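Local coordinates for cytochrome c' (Thermochromatium tepidum, PDB 3VRC), which carries a covalently bound heme c and probably takes part in electron transfer in this thermophilic purple photosynthetic bacterium, at residues Ala17-Asn22 / Ala48-Gly53; Lys27-Gly32 / Asp37-Ala42; Ala41-Val46 / Asn96-Ala101. All coordinates share one frame; numbering follows the deposited sequence.

Contact 1 (Ala17-Asn22 / Ala48-Gly53). With HEC (heme c), chain L.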
ATOM      1  N   ALA B  17      -1.737   7.169   1.735  1.00  8.62           N
ATOM      2  CA  ALA B  17      -2.289   6.949   3.058  1.00  9.27           C
ATOM      3  C   ALA B  17      -1.678   5.689   3.671  1.00  8.86           C
ATOM      4  O   ALA B  17      -1.375   5.658   4.857  1.00  8.87           O
ATOM      5  CB  ALA B  17      -3.779   6.783   2.969  1.00 10.81           C
ATOM      6  N   PHE B  18      -1.496   4.636   2.852  1.00  8.41           N
ATOM      7  CA  PHE B  18      -0.996   3.419   3.423  1.00  8.66           C
ATOM      8  C   PHE B  18       0.480   3.534   3.760  1.00  8.91           C
ATOM      9  O   PHE B  18       0.936   2.987   4.782  1.00  9.03           O
ATOM     10  CB  PHE B  18      -1.304   2.221   2.470  1.00  9.60           C
ATOM     11  CG  PHE B  18      -1.444   0.953   3.246  1.00  8.65           C
ATOM     12  CD1 PHE B  18      -2.570   0.710   4.005  1.00  9.12           C
ATOM     13  CD2 PHE B  18      -0.438  -0.025   3.271  1.00  8.09           C
ATOM     14  CE1 PHE B  18      -2.742  -0.439   4.754  1.00  9.54           C
ATOM     15  CE2 PHE B  18      -0.597  -1.169   4.017  1.00  8.59           C
ATOM     16  CZ  PHE B  18      -1.733  -1.379   4.770  1.00  8.95           C
ATOM     17  N   MET B  19       1.239   4.267   2.939  1.00  8.74           N
ATOM     18  CA  MET B  19       2.650   4.576   3.314  1.00  9.63           C
ATOM     19  C   MET B  19       2.661   5.329   4.614  1.00  8.74           C
ATOM     20  O   MET B  19       3.519   5.030   5.460  1.00  9.82           O
ATOM     21  CB  MET B  19       3.354   5.372   2.253  1.00 10.62           C
ATOM     22  CG  MET B  19       3.767   4.566   1.044  1.00 11.19           C
ATOM     23  SD  MET B  19       5.052   5.377   0.034  1.00 10.22           S
ATOM     24  CE  MET B  19       4.133   6.780  -0.608  1.00 10.78           C
ATOM     25  N   ALA B  20       1.830   6.342   4.758  1.00  9.10           N
ATOM     26  CA  ALA B  20       1.861   7.149   5.960  1.00  9.52           C
ATOM     27  C   ALA B  20       1.603   6.346   7.223  1.00  9.48           C
ATOM     28  O   ALA B  20       2.265   6.534   8.222  1.00  9.53           O
ATOM     29  CB  ALA B  20       0.886   8.295   5.832  1.00 10.65           C
ATOM     30  N   TRP B  21       0.657   5.392   7.135  1.00  9.11           N
ATOM     31  CA  TRP B  21       0.379   4.562   8.314  1.00  8.98           C
ATOM     32  C   TRP B  21       1.637   3.771   8.698  1.00  8.72           C
ATOM     33  O   TRP B  21       1.981   3.692   9.890  1.00  9.43           O
ATOM     34  CB  TRP B  21      -0.756   3.600   7.962  1.00  9.34           C
ATOM     35  CG  TRP B  21      -1.064   2.667   9.087  1.00  9.49           C
ATOM     36  CD1 TRP B  21      -1.288   2.958  10.382  1.00 10.12           C
ATOM     37  CD2 TRP B  21      -1.159   1.233   9.011  1.00  9.93           C
ATOM     38  NE1 TRP B  21      -1.484   1.827  11.139  1.00 11.23           N
ATOM     39  CE2 TRP B  21      -1.429   0.761  10.317  1.00 10.42           C
ATOM     40  CE3 TRP B  21      -1.057   0.312   7.958  1.00 10.77           C
ATOM     41  CZ2 TRP B  21      -1.585  -0.606  10.590  1.00 11.53           C
ATOM     42  CZ3 TRP B  21      -1.182  -1.042   8.235  1.00 12.19           C
ATOM     43  CH2 TRP B  21      -1.448  -1.475   9.537  1.00 11.95           C
ATOM     44  N   ASN B  22       2.296   3.211   7.718  1.00  8.31           N
ATOM     45  CA  ASN B  22       3.513   2.423   7.999  1.00  8.48           C
ATOM     46  C   ASN B  22       4.685   3.299   8.464  1.00  8.50           C
ATOM     47  O   ASN B  22       5.420   2.891   9.365  1.00  9.11           O
ATOM     48  CB  ASN B  22       3.805   1.549   6.798  1.00  9.11           C
ATOM     49  CG  ASN B  22       2.833   0.369   6.785  1.00  8.64           C
ATOM     50  OD1 ASN B  22       3.021  -0.578   7.553  1.00  9.80           O
ATOM     51  ND2 ASN B  22       1.756   0.460   6.010  1.00  9.96           N
ATOM     52  N   ALA B  48       7.895  -0.846  -1.146  1.00  8.23           N
ATOM     53  CA  ALA B  48       7.110  -1.405  -2.246  1.00  8.63           C
ATOM     54  C   ALA B  48       6.234  -0.295  -2.881  1.00  7.95           C
ATOM     55  O   ALA B  48       6.190  -0.183  -4.126  1.00  8.81           O
ATOM     56  CB  ALA B  48       6.260  -2.580  -1.798  1.00  9.01           C
ATOM     57  N   ILE B  49       5.521   0.443  -2.071  1.00  7.53           N
ATOM     58  CA  ILE B  49       4.632   1.470  -2.632  1.00  7.96           C
ATOM     59  C   ILE B  49       5.428   2.563  -3.333  1.00  7.92           C
ATOM     60  O   ILE B  49       5.055   3.001  -4.435  1.00  8.60           O
ATOM     61  CB  ILE B  49       3.705   2.025  -1.585  1.00  7.92           C
ATOM     62  CG1 ILE B  49       2.765   0.906  -1.057  1.00  8.78           C
ATOM     63  CG2 ILE B  49       2.913   3.233  -2.148  1.00  8.72           C
ATOM     64  CD1 ILE B  49       1.799   1.358  -0.002  1.00  9.69           C
ATOM     65  N   ALA B  50       6.578   2.957  -2.775  1.00  8.57           N
ATOM     66  CA  ALA B  50       7.387   4.003  -3.407  1.00  8.89           C
ATOM     67  C   ALA B  50       7.942   3.563  -4.721  1.00  9.31           C
ATOM     68  O   ALA B  50       8.308   4.423  -5.533  1.00 12.10           O
ATOM     69  CB  ALA B  50       8.494   4.422  -2.459  1.00  9.50           C
ATOM     70  N   ASN B  51       8.073   2.251  -4.997  1.00  8.95           N
ATOM     71  CA  ASN B  51       8.600   1.730  -6.169  1.00  9.60           C
ATOM     72  C   ASN B  51       7.555   1.047  -7.073  1.00  9.67           C
ATOM     73  O   ASN B  51       7.885   0.286  -7.951  1.00 12.09           O
ATOM     74  CB  ASN B  51       9.769   0.775  -5.876  1.00 11.60           C
ATOM     75  CG  ASN B  51      10.950   1.588  -5.349  1.00 11.63           C
ATOM     76  OD1 ASN B  51      11.633   2.255  -6.140  1.00 13.09           O
ATOM     77  ND2 ASN B  51      11.186   1.599  -4.067  1.00 12.04           N
ATOM     78  N   SER B  52       6.287   1.415  -6.916  1.00 10.12           N
ATOM     79  CA  SER B  52       5.182   0.752  -7.588  1.00 10.12           C
ATOM     80  C   SER B  52       4.748   1.429  -8.836  1.00 11.74           C
ATOM     81  O   SER B  52       3.814   0.917  -9.446  1.00 14.71           O
ATOM     82  CB  SER B  52       3.978   0.622  -6.607  1.00 11.02           C
ATOM     83  OG  SER B  52       3.413   1.858  -6.278  1.00 10.25           O
ATOM     84  N   GLY B  53       5.378   2.540  -9.230  1.00 11.46           N
ATOM     85  CA  GLY B  53       5.013   3.160 -10.501  1.00 13.15           C
ATOM     86  C   GLY B  53       3.811   4.083 -10.353  1.00 11.73           C
ATOM     87  O   GLY B  53       2.976   4.177 -11.296  1.00 13.73           O
TER
HETATM   88 FE   HEC L 201       2.499  12.256  -0.450  1.00  8.98          FE
HETATM   89  CHA HEC L 201      -0.835  13.151  -0.634  1.00  9.61           C
HETATM   90  CHB HEC L 201       1.968  10.817   2.624  1.00  9.82           C
HETATM   91  CHC HEC L 201       5.620  10.897  -0.532  1.00  9.30           C
HETATM   92  CHD HEC L 201       3.000  13.679  -3.503  1.00 10.58           C
HETATM   93  NA  HEC L 201       0.866  12.085   0.818  1.00  9.68           N
HETATM   94  C1A HEC L 201      -0.403  12.502   0.567  1.00  9.15           C
HETATM   95  C2A HEC L 201      -1.219  12.306   1.710  1.00 10.39           C
HETATM   96  C3A HEC L 201      -0.420  11.646   2.685  1.00 10.16           C
HETATM   97  C4A HEC L 201       0.855  11.493   2.029  1.00  9.35           C
HETATM   98  CMA HEC L 201      -0.798  11.131   4.018  1.00 11.83           C
HETATM   99  CAA HEC L 201      -2.622  12.798   1.876  1.00 14.27           C
HETATM  100  CBA HEC L 201      -3.613  11.780   2.177  1.00 14.42           C
HETATM  101  CGA HEC L 201      -3.623  10.838   1.024  1.00 10.75           C
HETATM  102  O1A HEC L 201      -3.730   9.599   1.337  1.00 13.77           O
HETATM  103  O2A HEC L 201      -3.613  11.183  -0.164  1.00 13.32           O
HETATM  104  NB  HEC L 201       3.563  11.031   0.795  1.00  8.97           N
HETATM  105  C1B HEC L 201       3.210  10.579   1.990  1.00  9.08           C
HETATM  106  C2B HEC L 201       4.283   9.894   2.676  1.00  9.12           C
HETATM  107  C3B HEC L 201       5.312   9.893   1.731  1.00  9.09           C
HETATM  108  C4B HEC L 201       4.834  10.606   0.569  1.00  8.70           C
HETATM  109  CMB HEC L 201       4.268   9.299   4.017  1.00 10.60           C
HETATM  110  CAB HEC L 201       6.731   9.359   1.831  1.00  9.73           C
HETATM  111  CBB HEC L 201       6.920   8.051   2.492  1.00 10.27           C
HETATM  112  NC  HEC L 201       4.041  12.280  -1.787  1.00  9.80           N
HETATM  113  C1C HEC L 201       5.270  11.691  -1.645  1.00  9.47           C
HETATM  114  C2C HEC L 201       6.173  12.024  -2.745  1.00  9.59           C
HETATM  115  C3C HEC L 201       5.375  12.816  -3.598  1.00  9.72           C
HETATM  116  C4C HEC L 201       4.082  12.960  -2.953  1.00  9.28           C
HETATM  117  CMC HEC L 201       7.588  11.589  -2.806  1.00 11.00           C
HETATM  118  CAC HEC L 201       5.755  13.490  -4.893  1.00 10.39           C
HETATM  119  CBC HEC L 201       6.950  12.929  -5.604  1.00 11.89           C
HETATM  120  ND  HEC L 201       1.358  13.263  -1.766  1.00  9.91           N
HETATM  121  C1D HEC L 201       1.710  13.758  -2.977  1.00  9.71           C
HETATM  122  C2D HEC L 201       0.622  14.367  -3.680  1.00 10.23           C
HETATM  123  C3D HEC L 201      -0.495  14.162  -2.912  1.00  9.54           C
HETATM  124  C4D HEC L 201      -0.005  13.430  -1.733  1.00  9.51           C
HETATM  125  CMD HEC L 201       0.709  15.085  -5.011  1.00 11.32           C
HETATM  126  CAD HEC L 201      -1.930  14.492  -3.187  1.00 11.02           C
HETATM  127  CBD HEC L 201      -2.617  13.303  -3.914  1.00 10.90           C
HETATM  128  CGD HEC L 201      -4.036  13.630  -4.345  1.00 10.13           C
HETATM  129  O1D HEC L 201      -4.794  14.156  -3.478  1.00 10.83           O
HETATM  130  O2D HEC L 201      -4.355  13.403  -5.522  1.00 11.61           O
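The carbonyl oxygen of I49 is gripped twice by S52 as helix 36-50 ends: by the backbone N and by the hydroxyl, whose OG donates to I49 O at 2.7 Å. Across the contact F18 O is likewise held by two donors, N22 N and N22 ND2, the latter at 2.9 Å; they arrive from opposite faces of the carbonyl plane. These bonds stay inside their own segments, and what meets between the helices is apolar. The side chains of M19 and I49 lie alongside each other, pointing opposite ways, with M19 CG 3.6 Å from I49 CG2 and the sulfur beside the same methyl. A bend at the end of the M19 chain (chi3 -68°) swings CE over the heme face, 4.1 Å from pyrrole atom C4B of the heme. I49 CD1 comes up to the rim of the F18 ring, almost level with it, and 4.1 Å from F18 CB. A17 and A20 border the heme as well, A20 CB reaching 3.8 Å from methyl CMA of the heme. I49 also packs on F18 of the second subunit, so this core continues into the dimer interface. Cutting M19 back to alanine is likely to deprive I49 CG2 of CG and SD, and the heme of the methyl beside C4B. With the carbonyls of F18 and I49 satisfied locally, the contact presents the methyl CE to the heme, the sulfur turned to I49 and A50, consistent with an apolar patch at M19 and A20; R12, Q13, T71 and R72 bond the heme elsewhere in the pocket.

Contact 2 (Lys27-Gly32 / Asp37-Ala42)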
ATOM      1  N   LYS B  27       8.186   5.380  13.134  1.00 10.60           N
ATOM      2  CA  LYS B  27       8.474   6.464  14.069  1.00 11.12           C
ATOM      3  C   LYS B  27       8.220   5.990  15.488  1.00 11.92           C
ATOM      4  O   LYS B  27       9.043   6.214  16.418  1.00 13.09           O
ATOM      5  CB  LYS B  27       7.593   7.651  13.735  1.00 12.01           C
ATOM      6  CG  LYS B  27       7.825   8.847  14.634  1.00 15.71           C
ATOM      7  CD  LYS B  27       7.123  10.095  14.117  1.00 22.45           C
ATOM      8  CE  LYS B  27       7.471  11.386  14.853  1.00 27.55           C
ATOM      9  NZ  LYS B  27       6.695  11.460  16.129  1.00 39.56           N
ATOM     10  N   ALA B  28       7.105   5.288  15.701  1.00 11.40           N
ATOM     11  CA  ALA B  28       6.767   4.832  17.040  1.00 12.75           C
ATOM     12  C   ALA B  28       7.759   3.873  17.621  1.00 11.56           C
ATOM     13  O   ALA B  28       8.082   3.909  18.806  1.00 13.70           O
ATOM     14  CB  ALA B  28       5.361   4.230  17.082  1.00 14.54           C
ATOM     15  N   ASN B  29       8.266   2.973  16.782  1.00 10.58           N
ATOM     16  CA  ASN B  29       9.290   1.999  17.214  1.00 11.12           C
ATOM     17  C   ASN B  29      10.597   2.680  17.534  1.00 12.14           C
ATOM     18  O   ASN B  29      11.323   2.234  18.432  1.00 13.47           O
ATOM     19  CB  ASN B  29       9.483   0.956  16.131  1.00 10.64           C
ATOM     20  CG  ASN B  29       8.446  -0.150  16.223  1.00 10.36           C
ATOM     21  OD1 ASN B  29       8.611  -1.093  16.994  1.00 11.07           O
ATOM     22  ND2 ASN B  29       7.355  -0.050  15.464  1.00 12.24           N
ATOM     23  N   LEU B  30      10.986   3.694  16.754  1.00 11.21           N
ATOM     24  CA  LEU B  30      12.193   4.431  17.072  1.00 11.77           C
ATOM     25  C   LEU B  30      12.085   5.205  18.355  1.00 12.66           C
ATOM     26  O   LEU B  30      13.118   5.277  19.100  1.00 15.42           O
ATOM     27  CB  LEU B  30      12.549   5.352  15.887  1.00 12.70           C
ATOM     28  CG  LEU B  30      13.004   4.667  14.620  1.00 12.22           C
ATOM     29  CD1 LEU B  30      13.035   5.645  13.470  1.00 13.74           C
ATOM     30  CD2 LEU B  30      14.324   3.889  14.774  1.00 14.71           C
ATOM     31  N   GLU B  31      10.934   5.791  18.648  1.00 12.21           N
ATOM     32  CA  GLU B  31      10.758   6.654  19.803  1.00 14.24           C
ATOM     33  C   GLU B  31      10.560   5.869  21.071  1.00 15.03           C
ATOM     34  O   GLU B  31      10.788   6.388  22.109  1.00 20.63           O
ATOM     35  CB  GLU B  31       9.609   7.612  19.522  1.00 17.70           C
ATOM     36  CG  GLU B  31      10.061   8.595  18.440  1.00 22.79           C
ATOM     37  CD  GLU B  31       9.076   9.671  18.013  1.00 27.93           C
ATOM     38  OE1 GLU B  31       7.878   9.563  18.365  1.00 35.34           O
ATOM     39  OE2 GLU B  31       9.536  10.622  17.309  1.00 38.55           O
ATOM     40  N   GLY B  32      10.124   4.642  21.012  1.00 13.40           N
ATOM     41  CA  GLY B  32       9.843   3.811  22.154  1.00 14.60           C
ATOM     42  C   GLY B  32      10.612   2.520  22.086  1.00 14.01           C
ATOM     43  O   GLY B  32      11.765   2.477  21.710  1.00 15.54           O
ATOM     44  N   ASP B  37      10.889  -6.697  13.855  1.00 11.15           N
ATOM     45  CA  ASP B  37      10.061  -7.375  12.853  1.00 12.52           C
ATOM     46  C   ASP B  37       8.900  -6.461  12.411  1.00 11.28           C
ATOM     47  O   ASP B  37       8.549  -6.500  11.207  1.00 12.78           O
ATOM     48  CB  ASP B  37       9.528  -8.677  13.423  1.00 13.08           C
ATOM     49  CG  ASP B  37      10.576  -9.735  13.516  1.00 16.67           C
ATOM     50  OD1 ASP B  37      11.613  -9.629  12.819  1.00 22.61           O
ATOM     51  OD2 ASP B  37      10.288 -10.679  14.286  1.00 22.23           O
ATOM     52  N   GLN B  38       8.297  -5.689  13.316  1.00 10.98           N
ATOM     53  CA  GLN B  38       7.285  -4.768  12.889  1.00 10.04           C
ATOM     54  C   GLN B  38       7.879  -3.702  11.946  1.00  8.60           C
ATOM     55  O   GLN B  38       7.232  -3.296  10.959  1.00  9.66           O
ATOM     56  CB  GLN B  38       6.607  -4.097  14.065  1.00 10.61           C
ATOM     57  CG  GLN B  38       5.441  -3.247  13.594  1.00 12.27           C
ATOM     58  CD  GLN B  38       4.677  -2.618  14.713  1.00 11.93           C
ATOM     59  OE1 GLN B  38       5.284  -2.012  15.586  1.00 14.88           O
ATOM     60  NE2 GLN B  38       3.369  -2.810  14.746  1.00 13.34           N
ATOM     61  N   VAL B  39       9.066  -3.212  12.283  1.00  9.06           N
ATOM     62  CA  VAL B  39       9.721  -2.220  11.439  1.00  8.94           C
ATOM     63  C   VAL B  39      10.049  -2.765  10.071  1.00  8.93           C
ATOM     64  O   VAL B  39       9.877  -2.064   9.075  1.00  9.68           O
ATOM     65  CB  VAL B  39      10.933  -1.622  12.185  1.00  9.95           C
ATOM     66  CG1 VAL B  39      11.717  -0.710  11.281  1.00 10.51           C
ATOM     67  CG2 VAL B  39      10.449  -0.888  13.424  1.00 10.09           C
ATOM     68  N   ARG B  40      10.521  -3.996   9.988  1.00  9.81           N
ATOM     69  CA  ARG B  40      10.732  -4.670   8.691  0.80 10.41           C
ATOM     70  C   ARG B  40       9.465  -4.633   7.866  1.00  9.69           C
ATOM     71  O   ARG B  40       9.467  -4.252   6.696  1.00 10.60           O
ATOM     72  CB  ARG B  40      11.128  -6.152   8.906  0.80 12.03           C
ATOM     73  CG  ARG B  40      12.587  -6.341   9.267  0.80 15.34           C
ATOM     74  CD  ARG B  40      12.894  -7.858   9.432  0.80 22.27           C
ATOM     75  NE  ARG B  40      14.295  -8.064   9.811  0.80 22.13           N
ATOM     76  CZ  ARG B  40      14.771  -8.154  11.054  0.80 19.56           C
ATOM     77  NH1 ARG B  40      13.950  -8.192  12.116  0.80 20.81           N
ATOM     78  NH2 ARG B  40      16.075  -8.298  11.230  0.80 22.73           N
ATOM     79  N   ALA B  41       8.355  -5.068   8.444  1.00  9.49           N
ATOM     80  CA  ALA B  41       7.103  -5.156   7.682  1.00 10.26           C
ATOM     81  C   ALA B  41       6.688  -3.748   7.199  1.00  9.17           C
ATOM     82  O   ALA B  41       6.245  -3.574   6.064  1.00  9.78           O
ATOM     83  CB  ALA B  41       6.024  -5.785   8.554  1.00 11.96           C
ATOM     84  N   ALA B  42       6.776  -2.762   8.076  1.00  9.05           N
ATOM     85  CA  ALA B  42       6.388  -1.391   7.739  1.00  9.18           C
ATOM     86  C   ALA B  42       7.293  -0.816   6.665  1.00  7.92           C
ATOM     87  O   ALA B  42       6.819  -0.175   5.712  1.00  8.48           O
ATOM     88  CB  ALA B  42       6.412  -0.547   8.971  1.00  9.76           C
TER
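N29 lays its CB and CG against the CG2 methyl of V39, with N29 CB only 3.4 Å from V39 CG2, the two side chains running past one another in opposite directions. Beyond this overlap the asparagine amide reaches Q38: N29 ND2 donates to Q38 OE1 at 2.9 Å in a nearly straight bond (178° at the hydrogen). The acceptor lies in the amide plane of N29; the two amides stand almost at right angles, and the donor is tilted 33° from the carbonyl plane of Q38. Q38 gets there with an extended chain whose CG is anti to the backbone N (chi1 -174°). The N29 amide has further partners: ND2 also donates to K25 O, one turn back on its own helix, and OD1 accepts from N35 N in the connection between the helices. Such a three-way grip fixes the amide's rotation and ties the end of helix 5-31 to the start of helix 36-50 across a short hairpin turn. Y34 of that turn packs against both N29 and V39, while V110 of helix 107-128 touches V39 and L30, closing the apolar side of the helical hairpin.

Contact 3 (Ala41-Val46 / Asn96-Ala101)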
ATOM      1  N   ALA B  41       8.355  -5.068   8.444  1.00  9.49           N
ATOM      2  CA  ALA B  41       7.103  -5.156   7.682  1.00 10.26           C
ATOM      3  C   ALA B  41       6.688  -3.748   7.199  1.00  9.17           C
ATOM      4  O   ALA B  41       6.245  -3.574   6.064  1.00  9.78           O
ATOM      5  CB  ALA B  41       6.024  -5.785   8.554  1.00 11.96           C
ATOM      6  N   ALA B  42       6.776  -2.762   8.076  1.00  9.05           N
ATOM      7  CA  ALA B  42       6.388  -1.391   7.739  1.00  9.18           C
ATOM      8  C   ALA B  42       7.293  -0.816   6.665  1.00  7.92           C
ATOM      9  O   ALA B  42       6.819  -0.175   5.712  1.00  8.48           O
ATOM     10  CB  ALA B  42       6.412  -0.547   8.971  1.00  9.76           C
ATOM     11  N   ALA B  43       8.604  -0.990   6.822  1.00  8.43           N
ATOM     12  CA  ALA B  43       9.559  -0.492   5.832  1.00  9.21           C
ATOM     13  C   ALA B  43       9.341  -1.156   4.483  1.00  8.76           C
ATOM     14  O   ALA B  43       9.483  -0.521   3.442  1.00  8.53           O
ATOM     15  CB  ALA B  43      10.977  -0.739   6.304  1.00  9.73           C
ATOM     16  N   ASN B  44       8.987  -2.460   4.494  1.00  9.03           N
ATOM     17  CA  ASN B  44       8.741  -3.148   3.210  1.00  9.44           C
ATOM     18  C   ASN B  44       7.529  -2.520   2.493  1.00  8.53           C
ATOM     19  O   ASN B  44       7.557  -2.472   1.253  1.00  9.06           O
ATOM     20  CB  ASN B  44       8.510  -4.630   3.452  1.00 10.00           C
ATOM     21  CG  ASN B  44       9.784  -5.358   3.824  1.00 11.59           C
ATOM     22  OD1 ASN B  44      10.882  -4.810   3.744  1.00 11.94           O
ATOM     23  ND2 ASN B  44       9.610  -6.602   4.215  1.00 14.58           N
ATOM     24  N   VAL B  45       6.530  -2.105   3.243  1.00  7.92           N
ATOM     25  CA  VAL B  45       5.391  -1.424   2.608  1.00  8.83           C
ATOM     26  C   VAL B  45       5.875  -0.130   1.940  1.00  8.18           C
ATOM     27  O   VAL B  45       5.512   0.182   0.791  1.00  8.32           O
ATOM     28  CB  VAL B  45       4.281  -1.117   3.598  1.00  8.37           C
ATOM     29  CG1 VAL B  45       3.244  -0.213   2.939  1.00  9.44           C
ATOM     30  CG2 VAL B  45       3.616  -2.384   4.090  1.00  9.75           C
ATOM     31  N   VAL B  46       6.643   0.680   2.670  1.00  8.00           N
ATOM     32  CA  VAL B  46       7.062   1.963   2.115  1.00  8.32           C
ATOM     33  C   VAL B  46       7.889   1.760   0.902  1.00  7.89           C
ATOM     34  O   VAL B  46       7.685   2.429  -0.135  1.00  8.96           O
ATOM     35  CB  VAL B  46       7.745   2.824   3.220  1.00  8.82           C
ATOM     36  CG1 VAL B  46       8.211   4.159   2.611  1.00 11.27           C
ATOM     37  CG2 VAL B  46       6.850   3.068   4.381  1.00 10.10           C
ATOM     38  N   ASN B  96      13.844   2.116  -0.502  1.00 10.43           N
ATOM     39  CA  ASN B  96      14.597   0.871  -0.589  1.00 11.39           C
ATOM     40  C   ASN B  96      15.716   0.812   0.464  1.00 11.26           C
ATOM     41  O   ASN B  96      15.914  -0.225   1.137  1.00 12.23           O
ATOM     42  CB  ASN B  96      15.153   0.666  -1.955  1.00 12.39           C
ATOM     43  CG  ASN B  96      14.080   0.165  -2.921  1.00 12.30           C
ATOM     44  OD1 ASN B  96      13.101  -0.453  -2.538  1.00 14.22           O
ATOM     45  ND2 ASN B  96      14.352   0.331  -4.188  1.00 16.66           N
ATOM     46  N   ALA B  97      16.399   1.939   0.685  1.00 11.76           N
ATOM     47  CA  ALA B  97      17.420   1.956   1.740  1.00 12.89           C
ATOM     48  C   ALA B  97      16.844   1.774   3.134  1.00 11.57           C
ATOM     49  O   ALA B  97      17.502   1.154   3.989  1.00 12.50           O
ATOM     50  CB  ALA B  97      18.239   3.249   1.606  1.00 14.79           C
ATOM     51  N   LEU B  98      15.648   2.269   3.371  1.00 10.79           N
ATOM     52  CA  LEU B  98      14.973   2.031   4.634  1.00 10.38           C
ATOM     53  C   LEU B  98      14.623   0.563   4.825  1.00 10.59           C
ATOM     54  O   LEU B  98      14.817   0.011   5.911  1.00 10.82           O
ATOM     55  CB  LEU B  98      13.744   2.931   4.677  1.00 11.38           C
ATOM     56  CG  LEU B  98      12.815   2.734   5.886  1.00 11.10           C
ATOM     57  CD1 LEU B  98      13.558   2.930   7.200  1.00 12.82           C
ATOM     58  CD2 LEU B  98      11.598   3.652   5.731  1.00 13.32           C
ATOM     59  N   ALA B  99      14.103  -0.104   3.793  1.00 10.58           N
ATOM     60  CA  ALA B  99      13.824  -1.528   3.912  1.00 11.02           C
ATOM     61  C   ALA B  99      15.126  -2.329   4.137  1.00 10.56           C
ATOM     62  O   ALA B  99      15.130  -3.279   4.919  1.00 11.19           O
ATOM     63  CB  ALA B  99      13.094  -2.031   2.632  1.00 12.80           C
ATOM     64  N   ALA B 100      16.209  -1.947   3.458  1.00 11.94           N
ATOM     65  CA  ALA B 100      17.476  -2.637   3.707  1.00 12.52           C
ATOM     66  C   ALA B 100      17.971  -2.389   5.139  1.00 13.03           C
ATOM     67  O   ALA B 100      18.404  -3.357   5.814  1.00 13.89           O
ATOM     68  CB  ALA B 100      18.513  -2.178   2.686  1.00 14.67           C
ATOM     69  N   ALA B 101      17.861  -1.175   5.671  1.00 12.33           N
ATOM     70  CA  ALA B 101      18.249  -0.894   7.045  1.00 12.63           C
ATOM     71  C   ALA B 101      17.386  -1.697   7.996  1.00 11.62           C
ATOM     72  O   ALA B 101      17.892  -2.290   8.971  1.00 12.41           O
ATOM     73  CB  ALA B 101      18.159   0.580   7.345  1.00 14.14           C
TER
HETATM   74  O   HOH W   1      12.860  -4.848   5.834  0.50 11.92           O
HETATM   75  O   HOH W   2      13.290  -5.358   4.880  0.30 12.69           O
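L98 swings its CG anti to the backbone N (chi1 175°), which places that carbon 4.0 Å from A43 CB, while N44, with CG anti to its carbonyl carbon (chi1 -73°), bends its amide back toward A99 although its CB points away from that helix. Between them the small A43 probably allows the close approach of the helices: its CB rests 3.8 Å from A99 CA, practically on the backbone, and 3.9 Å from L98 O. The CA atoms of A43 and A99 are accordingly only 4.8 Å apart. At the outer margin N44 OD1 lies 3.7 Å from the methyl CB of A99. The same oxygen accepts a water hydrogen bond, and this water also donates to A99 O, bridging the helices; it is modelled at two sites too close to be filled together, so its exact position is doubtful. L98 also packs on V110, A113 and V117 of helix 107-128, carrying the apolar layer inward. The local axes of 41-46 and 96-101 approach to 8.1 Å and run antiparallel, at 161° between their directions. Close alanine contacts on the inside, with a solvated asparagine at the edge, join two of the long antiparallel helices in the four-helix bundle that encloses the heme in cytochromes c'.

In the fold
All three contacts use helix 36-50, which meets helix 5-31 in contacts 1 and 2 and helix 81-103 in contact 3. Contact 2 sits beside the turn joining the first two long helices; contact 1 lies farther along the same pair, its centre about 15 Å away and close to the centre of the chain. The centre of contact 3 is about 10 Å from the centres of both, and its first segment shares A41 and A42 with contact 2. Along the sequence the segments of contact 2 fall between those of contact 1, whereas contacts 1 and 3 alternate. One helix thus links the bundle end, the heme pocket and, through contacts 1 and 3, the second subunit.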